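Local coordinates for protein stiv-a81 (Sulfolobus Turreted Icosahedral Virus, PDB 3RKL) that is of unknown function but forms a helical-bundle assembly of several copies, made by a virus that infects hyperthermophilic archaea, at residues E27-L32 and G70-F75; E34-L39 and N59-Y64. The protein carries 1 engineered substitution. All blocks are in the same frame, centred on the assembly; numbering follows the deposited sequence.

Contact 1. Residues E27-L32 and G70-F75; sequences EDIKNL and GATSMF. Engineered in segment 70-75: M74 (natural residue Leu).
I29 and A71 face each other where two antiparallel helical segments, 27-32 and 70-75, meet at an angle of 154° with their axes 9.7 Å apart, and the CA atoms of this pair are 6.4 Å from one another. I29 is central to the contact, touching A71, T72 and F75. Its two branches divide the work: CG1 meets the methyl of A71, with I29 CG1 to A71 CB at 3.8 Å, while CG2, set anti to the backbone N, rests against the methyl of T72. The end of the longer branch reaches on to the aromatic ring of F75 and lies over one face in a CH-pi contact, I29 CD1 standing 3.9 Å from the F75 ring centroid and 30° off its normal. F75 holds its ring there with CG anti to its own backbone N (chi1 -159°). Next to I29, L32 also touches the A71 methyl, more loosely, L32 CD1 to A71 CB at 4.3 Å. T72 shows how a polar residue fits such an interface: its methyl turns to I29, while OG1 bonds back to the carbonyl oxygen of A69 and is also paired with ND1 of H62 of the second subunit. The same subunit packs A40 against I29, and its Y58 ring meets that of F75. Away from the interface, K30 NZ and E27 OE2 form a salt bridge of 2.9 Å one turn apart on their helix, and K30 NZ also pairs with E44 of the second subunit. Between the two segments, then, cohesion rests on burial of aliphatic carbons and a ring face, while T72 OG1, K30 and E27 are paired away from the apolar seam.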
ATOM      1  N   GLU A  27      18.465  -7.375  -2.009  1.00 24.52           N
ATOM      2  CA  GLU A  27      17.862  -6.411  -1.093  1.00 25.52           C
ATOM      3  C   GLU A  27      18.178  -4.981  -1.498  1.00 23.25           C
ATOM      4  O   GLU A  27      17.303  -4.108  -1.475  1.00 24.40           O
ATOM      5  CB  GLU A  27      18.324  -6.663   0.351  1.00 30.21           C
ATOM      6  CG  GLU A  27      17.721  -7.911   0.961  1.00 40.85           C
ATOM      7  CD  GLU A  27      16.206  -7.911   0.893  1.00 47.55           C
ATOM      8  OE1 GLU A  27      15.593  -6.990   1.473  1.00 41.34           O
ATOM      9  OE2 GLU A  27      15.637  -8.823   0.252  1.00 54.25           O
ATOM     10  N   ASP A  28      19.431  -4.749  -1.876  1.00 23.08           N
ATOM     11  CA  ASP A  28      19.880  -3.419  -2.298  1.00 23.42           C
ATOM     12  C   ASP A  28      19.127  -2.927  -3.534  1.00 20.89           C
ATOM     13  O   ASP A  28      18.785  -1.746  -3.645  1.00 19.45           O
ATOM     14  CB  ASP A  28      21.389  -3.428  -2.595  1.00 23.07           C
ATOM     15  CG  ASP A  28      22.249  -3.574  -1.340  1.00 29.01           C
ATOM     16  OD1 ASP A  28      21.824  -3.179  -0.228  1.00 27.76           O
ATOM     17  OD2 ASP A  28      23.370  -4.090  -1.480  1.00 32.74           O
ATOM     18  N   ILE A  29      18.859  -3.829  -4.476  1.00 18.19           N
ATOM     19  CA  ILE A  29      18.115  -3.435  -5.670  1.00 19.18           C
ATOM     20  C   ILE A  29      16.701  -2.971  -5.291  1.00 16.37           C
ATOM     21  O   ILE A  29      16.253  -1.921  -5.749  1.00 16.85           O
ATOM     22  CB  ILE A  29      18.105  -4.569  -6.727  1.00 17.38           C
ATOM     23  CG1 ILE A  29      19.505  -4.712  -7.335  1.00 19.97           C
ATOM     24  CG2 ILE A  29      17.078  -4.283  -7.809  1.00 18.40           C
ATOM     25  CD1 ILE A  29      19.727  -6.013  -8.109  1.00 20.69           C
ATOM     26  N   LYS A  30      16.003  -3.731  -4.443  1.00 16.77           N
ATOM     27  CA  LYS A  30      14.664  -3.320  -3.990  1.00 18.71           C
ATOM     28  C   LYS A  30      14.731  -1.972  -3.276  1.00 17.39           C
ATOM     29  O   LYS A  30      13.944  -1.059  -3.556  1.00 17.09           O
ATOM     30  CB  LYS A  30      14.054  -4.362  -3.047  1.00 19.33           C
ATOM     31  CG  LYS A  30      13.685  -5.682  -3.709  1.00 27.82           C
ATOM     32  CD  LYS A  30      12.947  -6.621  -2.751  1.00 29.22           C
ATOM     33  CE  LYS A  30      13.738  -6.974  -1.500  1.00 41.59           C
ATOM     34  NZ  LYS A  30      12.997  -7.930  -0.585  1.00 30.85           N
ATOM     35  N   ASN A  31      15.683  -1.850  -2.356  1.00 21.62           N
ATOM     36  CA  ASN A  31      15.810  -0.628  -1.551  1.00 20.71           C
ATOM     37  C   ASN A  31      16.132   0.604  -2.398  1.00 16.74           C
ATOM     38  O   ASN A  31      15.554   1.684  -2.199  1.00 17.12           O
ATOM     39  CB  ASN A  31      16.872  -0.798  -0.479  1.00 20.42           C
ATOM     40  CG  ASN A  31      16.477  -1.785   0.601  1.00 27.56           C
ATOM     41  OD1 ASN A  31      15.301  -2.122   0.758  1.00 28.17           O
ATOM     42  ND2 ASN A  31      17.472  -2.258   1.368  1.00 25.48           N
ATOM     43  N   LEU A  32      17.052   0.439  -3.339  1.00 17.05           N
ATOM     44  CA  LEU A  32      17.438   1.542  -4.213  1.00 18.23           C
ATOM     45  C   LEU A  32      16.276   1.950  -5.134  1.00 14.38           C
ATOM     46  O   LEU A  32      16.066   3.136  -5.375  1.00 15.62           O
ATOM     47  CB  LEU A  32      18.671   1.185  -5.036  1.00 17.55           C
ATOM     48  CG  LEU A  32      19.996   1.083  -4.272  1.00 24.12           C
ATOM     49  CD1 LEU A  32      21.056   0.397  -5.124  1.00 21.84           C
ATOM     50  CD2 LEU A  32      20.477   2.431  -3.831  1.00 25.83           C
ATOM     51  N   GLY A  70      23.993   0.103 -11.718  1.00 20.99           N
ATOM     52  CA  GLY A  70      25.197  -0.683 -11.437  1.00 21.20           C
ATOM     53  C   GLY A  70      24.900  -1.966 -10.687  1.00 22.91           C
ATOM     54  O   GLY A  70      25.412  -3.027 -11.045  1.00 23.38           O
ATOM     55  N   ALA A  71      24.049  -1.878  -9.672  1.00 21.29           N
ATOM     56  CA  ALA A  71      23.620  -3.054  -8.900  1.00 20.23           C
ATOM     57  C   ALA A  71      22.953  -4.127  -9.764  1.00 21.27           C
ATOM     58  O   ALA A  71      23.262  -5.321  -9.646  1.00 21.87           O
ATOM     59  CB  ALA A  71      22.689  -2.632  -7.750  1.00 21.66           C
ATOM     60  N   THR A  72      22.033  -3.722 -10.637  1.00 18.73           N
ATOM     61  CA  THR A  72      21.391  -4.688 -11.525  1.00 18.93           C
ATOM     62  C   THR A  72      22.382  -5.319 -12.513  1.00 21.36           C
ATOM     63  O   THR A  72      22.203  -6.451 -12.919  1.00 22.02           O
ATOM     64  CB  THR A  72      20.207  -4.087 -12.296  1.00 18.33           C
ATOM     65  OG1 THR A  72      20.666  -3.037 -13.152  1.00 21.00           O
ATOM     66  CG2 THR A  72      19.138  -3.575 -11.325  1.00 18.45           C
ATOM     67  N   SER A  73      23.417  -4.580 -12.892  1.00 20.93           N
ATOM     68  CA  SER A  73      24.448  -5.141 -13.759  1.00 21.65           C
ATOM     69  C   SER A  73      25.190  -6.242 -13.026  1.00 25.43           C
ATOM     70  O   SER A  73      25.421  -7.323 -13.575  1.00 24.10           O
ATOM     71  CB  SER A  73      25.436  -4.067 -14.211  1.00 25.85           C
ATOM     72  OG  SER A  73      26.339  -4.605 -15.164  1.00 30.17           O
HETATM   73  N   MSE A  74      25.569  -5.951 -11.787  1.00 25.04           N
HETATM   74  CA  MSE A  74      26.263  -6.938 -10.940  1.00 26.66           C
HETATM   75  C   MSE A  74      25.398  -8.189 -10.742  1.00 22.26           C
HETATM   76  O   MSE A  74      25.903  -9.312 -10.691  1.00 27.18           O
HETATM   77  CB  MSE A  74      26.596  -6.335  -9.573  1.00 26.66           C
HETATM   78  CG  MSE A  74      27.582  -5.178  -9.587  1.00 33.47           C
HETATM   79 SE   MSE A  74      27.645  -4.237  -7.846  0.80 39.56          SE
HETATM   80  CE  MSE A  74      27.979  -5.782  -6.694  1.00 67.28           C
ATOM     81  N   PHE A  75      24.091  -7.975 -10.605  1.00 20.58           N
ATOM     82  CA  PHE A  75      23.115  -9.041 -10.353  1.00 20.50           C
ATOM     83  C   PHE A  75      23.052 -10.019 -11.527  1.00 23.33           C
ATOM     84  O   PHE A  75      23.043 -11.227 -11.328  1.00 26.24           O
ATOM     85  CB  PHE A  75      21.759  -8.373 -10.058  1.00 20.96           C
ATOM     86  CG  PHE A  75      20.750  -9.225  -9.311  1.00 20.74           C
ATOM     87  CD1 PHE A  75      21.081  -9.938  -8.175  1.00 24.81           C
ATOM     88  CD2 PHE A  75      19.418  -9.191  -9.703  1.00 24.05           C
ATOM     89  CE1 PHE A  75      20.112 -10.653  -7.481  1.00 28.64           C
ATOM     90  CE2 PHE A  75      18.452  -9.890  -9.019  1.00 27.54           C
ATOM     91  CZ  PHE A  75      18.799 -10.632  -7.909  1.00 28.55           C
TER

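Contact 2. Residues E34-L39 and N59-Y64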
ATOM      1  N   GLU A  34      13.090   1.722  -4.447  1.00 17.53           N
ATOM      2  CA  GLU A  34      12.164   2.411  -3.564  0.50 16.77           C
ATOM      3  C   GLU A  34      12.630   3.843  -3.285  1.00 17.13           C
ATOM      4  O   GLU A  34      11.825   4.774  -3.293  1.00 18.40           O
ATOM      5  CB  GLU A  34      12.029   1.611  -2.272  0.50 20.05           C
ATOM      6  CG  GLU A  34      10.975   2.101  -1.337  0.50 20.77           C
ATOM      7  CD  GLU A  34      10.813   1.191  -0.142  0.50 33.54           C
ATOM      8  OE1 GLU A  34      11.830   0.640   0.341  0.50 29.74           O
ATOM      9  OE2 GLU A  34       9.666   1.028   0.315  0.50 34.06           O
ATOM     10  N   ILE A  35      13.936   4.013  -3.038  1.00 14.84           N
ATOM     11  CA  ILE A  35      14.500   5.343  -2.800  1.00 14.38           C
ATOM     12  C   ILE A  35      14.311   6.241  -4.022  1.00 16.13           C
ATOM     13  O   ILE A  35      13.912   7.401  -3.904  1.00 15.70           O
ATOM     14  CB  ILE A  35      15.991   5.250  -2.364  1.00 16.50           C
ATOM     15  CG1 ILE A  35      16.075   4.734  -0.931  1.00 18.39           C
ATOM     16  CG2 ILE A  35      16.702   6.604  -2.517  1.00 18.68           C
ATOM     17  CD1 ILE A  35      17.428   4.151  -0.554  1.00 17.98           C
ATOM     18  N   VAL A  36      14.606   5.716  -5.210  1.00 16.54           N
ATOM     19  CA  VAL A  36      14.438   6.475  -6.438  1.00 15.54           C
ATOM     20  C   VAL A  36      12.973   6.874  -6.622  1.00 14.94           C
ATOM     21  O   VAL A  36      12.676   8.026  -6.931  1.00 15.92           O
ATOM     22  CB  VAL A  36      14.975   5.677  -7.650  1.00 15.86           C
ATOM     23  CG1 VAL A  36      14.607   6.328  -8.969  1.00 17.60           C
ATOM     24  CG2 VAL A  36      16.514   5.525  -7.535  1.00 18.39           C
ATOM     25  N   TYR A  37      12.055   5.930  -6.424  1.00 16.62           N
ATOM     26  CA  TYR A  37      10.629   6.222  -6.535  1.00 16.92           C
ATOM     27  C   TYR A  37      10.225   7.331  -5.546  1.00 15.09           C
ATOM     28  O   TYR A  37       9.526   8.290  -5.906  1.00 15.66           O
ATOM     29  CB  TYR A  37       9.792   4.969  -6.270  1.00 14.61           C
ATOM     30  CG  TYR A  37       8.320   5.247  -6.356  1.00 16.77           C
ATOM     31  CD1 TYR A  37       7.656   5.188  -7.573  1.00 17.35           C
ATOM     32  CD2 TYR A  37       7.598   5.625  -5.238  1.00 21.14           C
ATOM     33  CE1 TYR A  37       6.308   5.470  -7.659  1.00 20.94           C
ATOM     34  CE2 TYR A  37       6.240   5.909  -5.319  1.00 25.92           C
ATOM     35  CZ  TYR A  37       5.609   5.826  -6.539  1.00 26.46           C
ATOM     36  OH  TYR A  37       4.266   6.104  -6.638  1.00 30.50           O
ATOM     37  N   GLN A  38      10.647   7.173  -4.300  1.00 16.13           N
ATOM     38  CA  GLN A  38      10.302   8.142  -3.253  1.00 15.57           C
ATOM     39  C   GLN A  38      10.861   9.536  -3.546  1.00 18.07           C
ATOM     40  O   GLN A  38      10.175  10.544  -3.317  1.00 17.06           O
ATOM     41  CB  GLN A  38      10.767   7.635  -1.889  1.00 15.94           C
ATOM     42  CG  GLN A  38       9.897   6.502  -1.377  1.00 20.60           C
ATOM     43  CD  GLN A  38      10.187   6.067   0.045  1.00 27.37           C
ATOM     44  OE1 GLN A  38      10.566   6.870   0.913  1.00 24.26           O
ATOM     45  NE2 GLN A  38       9.945   4.784   0.309  1.00 28.38           N
ATOM     46  N   LEU A  39      12.092   9.608  -4.051  1.00 16.21           N
ATOM     47  CA  LEU A  39      12.683  10.900  -4.422  1.00 16.89           C
ATOM     48  C   LEU A  39      11.892  11.560  -5.541  1.00 17.40           C
ATOM     49  O   LEU A  39      11.568  12.756  -5.488  1.00 17.33           O
ATOM     50  CB  LEU A  39      14.164  10.753  -4.828  1.00 17.33           C
ATOM     51  CG  LEU A  39      15.129  10.776  -3.641  1.00 20.56           C
ATOM     52  CD1 LEU A  39      16.444  10.073  -3.978  1.00 21.47           C
ATOM     53  CD2 LEU A  39      15.383  12.214  -3.201  1.00 23.42           C
ATOM     54  N   ASN A  59      19.942  15.732  -7.771  1.00 28.03           N
ATOM     55  CA  ASN A  59      21.250  15.084  -7.685  1.00 28.55           C
ATOM     56  C   ASN A  59      21.157  13.717  -6.994  1.00 27.55           C
ATOM     57  O   ASN A  59      21.672  12.729  -7.522  1.00 26.30           O
ATOM     58  CB  ASN A  59      22.258  15.985  -6.954  1.00 30.88           C
ATOM     59  CG  ASN A  59      22.676  17.191  -7.778  1.00 44.14           C
ATOM     60  OD1 ASN A  59      22.726  17.127  -9.003  1.00 55.00           O
ATOM     61  ND2 ASN A  59      22.987  18.297  -7.104  1.00 44.27           N
ATOM     62  N   LEU A  60      20.482  13.664  -5.842  1.00 25.50           N
ATOM     63  CA  LEU A  60      20.274  12.399  -5.114  1.00 23.30           C
ATOM     64  C   LEU A  60      19.526  11.394  -5.974  1.00 20.63           C
ATOM     65  O   LEU A  60      19.853  10.208  -6.007  1.00 22.00           O
ATOM     66  CB  LEU A  60      19.470  12.620  -3.828  1.00 28.63           C
ATOM     67  CG  LEU A  60      20.158  13.224  -2.606  1.00 36.51           C
ATOM     68  CD1 LEU A  60      19.103  13.544  -1.557  1.00 38.60           C
ATOM     69  CD2 LEU A  60      21.214  12.284  -2.042  1.00 39.46           C
ATOM     70  N   LEU A  61      18.472  11.874  -6.628  1.00 19.74           N
ATOM     71  CA  LEU A  61      17.663  11.031  -7.503  1.00 18.96           C
ATOM     72  C   LEU A  61      18.519  10.344  -8.555  1.00 19.33           C
ATOM     73  O   LEU A  61      18.425   9.127  -8.769  1.00 19.14           O
ATOM     74  CB  LEU A  61      16.552  11.857  -8.149  1.00 17.40           C
ATOM     75  CG  LEU A  61      15.657  11.143  -9.163  1.00 17.52           C
ATOM     76  CD1 LEU A  61      14.988   9.920  -8.534  1.00 19.62           C
ATOM     77  CD2 LEU A  61      14.620  12.078  -9.735  1.00 22.57           C
ATOM     78  N   HIS A  62      19.357  11.138  -9.218  1.00 20.19           N
ATOM     79  CA  HIS A  62      20.213  10.606 -10.259  1.00 21.19           C
ATOM     80  C   HIS A  62      21.263   9.654  -9.693  1.00 20.80           C
ATOM     81  O   HIS A  62      21.493   8.589 -10.236  1.00 18.85           O
ATOM     82  CB  HIS A  62      20.889  11.733 -11.030  1.00 24.29           C
ATOM     83  CG  HIS A  62      21.842  11.248 -12.072  1.00 22.77           C
ATOM     84  ND1 HIS A  62      21.476  10.338 -13.039  1.00 24.09           N
ATOM     85  CD2 HIS A  62      23.144  11.534 -12.294  1.00 24.46           C
ATOM     86  CE1 HIS A  62      22.520  10.078 -13.807  1.00 27.17           C
ATOM     87  NE2 HIS A  62      23.539  10.804 -13.386  1.00 25.09           N
ATOM     88  N   GLU A  63      21.887  10.062  -8.602  1.00 22.57           N
ATOM     89  CA  GLU A  63      22.911   9.255  -7.938  1.00 22.98           C
ATOM     90  C   GLU A  63      22.392   7.851  -7.621  1.00 21.22           C
ATOM     91  O   GLU A  63      23.006   6.835  -7.970  1.00 20.17           O
ATOM     92  CB  GLU A  63      23.343   9.994  -6.666  1.00 26.22           C
ATOM     93  CG  GLU A  63      24.167   9.233  -5.700  1.00 34.55           C
ATOM     94  CD  GLU A  63      24.570  10.054  -4.465  1.00 35.31           C
ATOM     95  OE1 GLU A  63      24.066  11.194  -4.274  1.00 37.52           O
ATOM     96  OE2 GLU A  63      25.401   9.542  -3.680  1.00 42.45           O
ATOM     97  N   TYR A  64      21.249   7.797  -6.949  1.00 19.16           N
ATOM     98  CA  TYR A  64      20.686   6.505  -6.541  1.00 18.86           C
ATOM     99  C   TYR A  64      20.229   5.676  -7.743  1.00 17.47           C
ATOM    100  O   TYR A  64      20.361   4.463  -7.729  1.00 18.78           O
ATOM    101  CB  TYR A  64      19.609   6.692  -5.466  1.00 18.37           C
ATOM    102  CG  TYR A  64      20.249   6.777  -4.107  1.00 21.56           C
ATOM    103  CD1 TYR A  64      20.411   5.632  -3.340  1.00 27.46           C
ATOM    104  CD2 TYR A  64      20.766   7.972  -3.621  1.00 28.01           C
ATOM    105  CE1 TYR A  64      21.030   5.667  -2.113  1.00 27.89           C
ATOM    106  CE2 TYR A  64      21.405   8.017  -2.382  1.00 28.73           C
ATOM    107  CZ  TYR A  64      21.538   6.850  -1.642  1.00 30.51           C
ATOM    108  OH  TYR A  64      22.153   6.861  -0.419  1.00 38.17           O
TER
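L61 pushes its CD1 methyl into a hollow on segment 34-39 bounded by V36 and L39. The methyl sits 3.4 Å from V36 O and 3.6 Å from V36 CG1, with L39 CB closing the other wall at 3.9 Å from L61 CD1. With CG anti to the backbone N (chi1 177°), the L61 side chain can extend across to this site. The reverse bump is L39, whose CD1 settles against the backbone at the L60-L61 junction, 3.8 Å from L61 N, and beside L60 CB. The reciprocal filling goes with an axial separation of 9.1 Å between the antiparallel segments, inclined at 156°, within the helical hairpin of a four-helix bundle; part of the hairpin is predicted to be coiled coil. Further along, V36 CG2 nestles against the CB and carbonyl carbon of Y64, and I35 spreads its CG2 over one face of the Y64 ring, 4.2 Å from the centroid and 26° off the normal. The Y67 ring meets that of Y64 edge-to-face. Neighbouring copies add further bumps: F75 of the second subunit packs on L61, and L42 of the third subunit on L39.

In the fold
Contacts 1 and 2 are successive layers of one helical hairpin, made by helix 25-46 and helix 55-80, with contact 2 nested inside the chain loop that contact 1 closes. Their centres lie about 13 Å apart, and L32 of contact 1 bridges them by packing against the Y64 ring of contact 2, L32 CD2 to Y64 CD1 being 3.2 Å. The pairs made with the second subunit join a residue of contact 1 in one chain to a residue of contact 2 in the other, so contact 1 of each copy faces contact 2 of its partner, and both contacts lie against the interface with that subunit.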